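Local coordinates for protein alpha-1,4-endofucoidanase (Mariniflexile fucanivorans, PDB 6DNS) that hydrolyses fucoidan internally as a retaining endo-acting glycoside hydrolase of family 107 and carries bound calcium ions, at residues A491-F496 against K512-S517. Numbering follows the deposited sequence.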
loop_
_atom_site.group_PDB
_atom_site.type_symbol
_atom_site.label_atom_id
_atom_site.label_comp_id
_atom_site.label_asym_id
_atom_site.label_seq_id
_atom_site.Cartn_x
_atom_site.Cartn_y
_atom_site.Cartn_z
ATOM N N ALA A 491 6.081 -11.777 -28.305
ATOM C CA ALA A 491 4.868 -12.004 -27.513
ATOM C C ALA A 491 5.066 -13.109 -26.467
ATOM O O ALA A 491 4.293 -14.068 -26.406
ATOM C CB ALA A 491 3.698 -12.330 -28.435
ATOM N N SER A 492 6.101 -12.958 -25.641
ATOM C CA SER A 492 6.418 -13.933 -24.587
ATOM C C SER A 492 7.050 -13.289 -23.353
ATOM O O SER A 492 7.550 -12.164 -23.410
ATOM C CB SER A 492 7.342 -15.026 -25.136
ATOM O OG SER A 492 8.550 -14.476 -25.629
ATOM N N ASN A 493 7.022 -14.026 -22.242
ATOM C CA ASN A 493 7.604 -13.584 -20.970
ATOM C C ASN A 493 9.021 -14.121 -20.812
ATOM O O ASN A 493 9.378 -15.143 -21.405
ATOM C CB ASN A 493 6.748 -14.049 -19.783
ATOM C CG ASN A 493 5.553 -13.147 -19.524
ATOM O OD1 ASN A 493 5.107 -12.399 -20.397
ATOM N ND2 ASN A 493 5.026 -13.219 -18.309
ATOM N N TYR A 494 9.815 -13.419 -20.005
ATOM C CA TYR A 494 11.195 -13.805 -19.706
ATOM C C TYR A 494 11.475 -13.633 -18.216
ATOM O O TYR A 494 11.086 -12.626 -17.621
ATOM C CB TYR A 494 12.181 -12.949 -20.503
ATOM C CG TYR A 494 12.030 -13.051 -22.006
ATOM C CD1 TYR A 494 11.124 -12.241 -22.694
ATOM C CD2 TYR A 494 12.801 -13.951 -22.745
ATOM C CE1 TYR A 494 10.984 -12.328 -24.070
ATOM C CE2 TYR A 494 12.670 -14.044 -24.124
ATOM C CZ TYR A 494 11.761 -13.231 -24.781
ATOM O OH TYR A 494 11.627 -13.320 -26.147
ATOM N N THR A 495 12.143 -14.626 -17.629
ATOM C CA THR A 495 12.565 -14.586 -16.229
ATOM C C THR A 495 14.030 -15.005 -16.154
ATOM O O THR A 495 14.371 -16.140 -16.495
ATOM C CB THR A 495 11.704 -15.522 -15.353
ATOM O OG1 THR A 495 10.324 -15.149 -15.463
ATOM C CG2 THR A 495 12.128 -15.452 -13.885
ATOM N N PHE A 496 14.886 -14.085 -15.714
ATOM C CA PHE A 496 16.332 -14.317 -15.661
ATOM C C PHE A 496 16.981 -13.592 -14.483
ATOM O O PHE A 496 16.348 -12.765 -13.822
ATOM C CB PHE A 496 16.989 -13.907 -16.990
ATOM C CG PHE A 496 16.588 -12.542 -17.482
ATOM C CD1 PHE A 496 15.458 -12.379 -18.278
ATOM C CD2 PHE A 496 17.348 -11.420 -17.165
ATOM C CE1 PHE A 496 15.088 -11.125 -18.739
ATOM C CE2 PHE A 496 16.983 -10.161 -17.625
ATOM C CZ PHE A 496 15.850 -10.012 -18.412
ATOM N N LYS A 512 11.932 -9.728 -14.168
ATOM C CA LYS A 512 10.887 -10.141 -15.101
ATOM C C LYS A 512 10.792 -9.158 -16.262
ATOM O O LYS A 512 10.997 -7.954 -16.084
ATOM C CB LYS A 512 9.531 -10.222 -14.391
ATOM C CG LYS A 512 9.465 -11.229 -13.248
ATOM C CD LYS A 512 9.809 -10.613 -11.893
ATOM C CE LYS A 512 9.571 -11.594 -10.752
ATOM N NZ LYS A 512 9.892 -11.003 -9.423
ATOM N N LEU A 513 10.489 -9.687 -17.448
ATOM C CA LEU A 513 10.211 -8.884 -18.638
ATOM C C LEU A 513 8.892 -9.349 -19.245
ATOM O O LEU A 513 8.787 -10.491 -19.697
ATOM C CB LEU A 513 11.342 -9.020 -19.667
ATOM C CG LEU A 513 12.405 -7.919 -19.719
ATOM C CD1 LEU A 513 13.477 -8.283 -20.737
ATOM C CD2 LEU A 513 11.798 -6.562 -20.049
ATOM N N GLU A 514 7.898 -8.461 -19.246
ATOM C CA GLU A 514 6.566 -8.761 -19.767
ATOM C C GLU A 514 6.243 -7.865 -20.956
ATOM O O GLU A 514 6.664 -6.707 -20.998
ATOM C CB GLU A 514 5.514 -8.549 -18.678
ATOM C CG GLU A 514 5.757 -9.354 -17.409
ATOM C CD GLU A 514 4.588 -9.311 -16.439
ATOM O OE1 GLU A 514 3.698 -8.445 -16.589
ATOM O OE2 GLU A 514 4.560 -10.153 -15.518
ATOM N N VAL A 515 5.486 -8.404 -21.910
ATOM C CA VAL A 515 5.039 -7.645 -23.080
ATOM C C VAL A 515 3.835 -6.791 -22.689
ATOM O O VAL A 515 2.970 -7.238 -21.930
ATOM C CB VAL A 515 4.695 -8.574 -24.268
ATOM C CG1 VAL A 515 4.159 -7.779 -25.458
ATOM C CG2 VAL A 515 5.925 -9.380 -24.671
ATOM N N ILE A 516 3.798 -5.561 -23.204
ATOM C CA ILE A 516 2.731 -4.604 -22.893
ATOM C C ILE A 516 1.364 -5.083 -23.401
ATOM O O ILE A 516 1.258 -5.655 -24.488
ATOM C CB ILE A 516 3.051 -3.184 -23.450
ATOM C CG1 ILE A 516 2.108 -2.116 -22.865
ATOM C CG2 ILE A 516 2.999 -3.149 -24.977
ATOM C CD1 ILE A 516 2.232 -1.911 -21.369
ATOM N N SER A 517 0.337 -4.856 -22.583
ATOM C CA SER A 517 -1.052 -5.152 -22.922
ATOM C C SER A 517 -1.795 -3.826 -23.082
ATOM O O SER A 517 -2.095 -3.156 -22.090
ATOM C CB SER A 517 -1.692 -5.998 -21.817
ATOM O OG SER A 517 -3.072 -6.211 -22.055
#
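Tyr494 and Leu513 form a hydrogen-bonded antiparallel pair: Tyr494 N donates to Leu513 O at 3.1 Å, and Leu513 N to Tyr494 O at 3.0 Å. Leu513 O also receives the CA-H of Asn493. From this pair the Leu513 side chain rises on the same face as Tyr494. Its CB lies 4.1 Å from Tyr494 CB, and its CD1 reaches the rim of the Phe496 ring, in the ring plane, 3.7 Å from CZ and nearly as close to CE1. Phe496 swings its ring there with chi1 49°, its CG set between the backbone N and the carbonyl carbon. Branched leucine and flat phenylalanine suit this buried spot, where Leu470 touches both. The strands 494-501 and 506-513 form an antiparallel hairpin in a putative Ig domain, joined here near its open end. Beyond the hairpin, β-branched Val515 lays CG2 3.5 Å from Ser492 O. The short amide of Asn493 and the longer, extended chain of Glu514, both polar, suit exposed positions; their contact is loose, the nearly parallel planes (18°) leaving Asn493 ND2 4.2 Å from Glu514 OE2, too long for a hydrogen bond. Tyr494 OH and Ser492 OG both hydrogen-bond to Glu490 OE2.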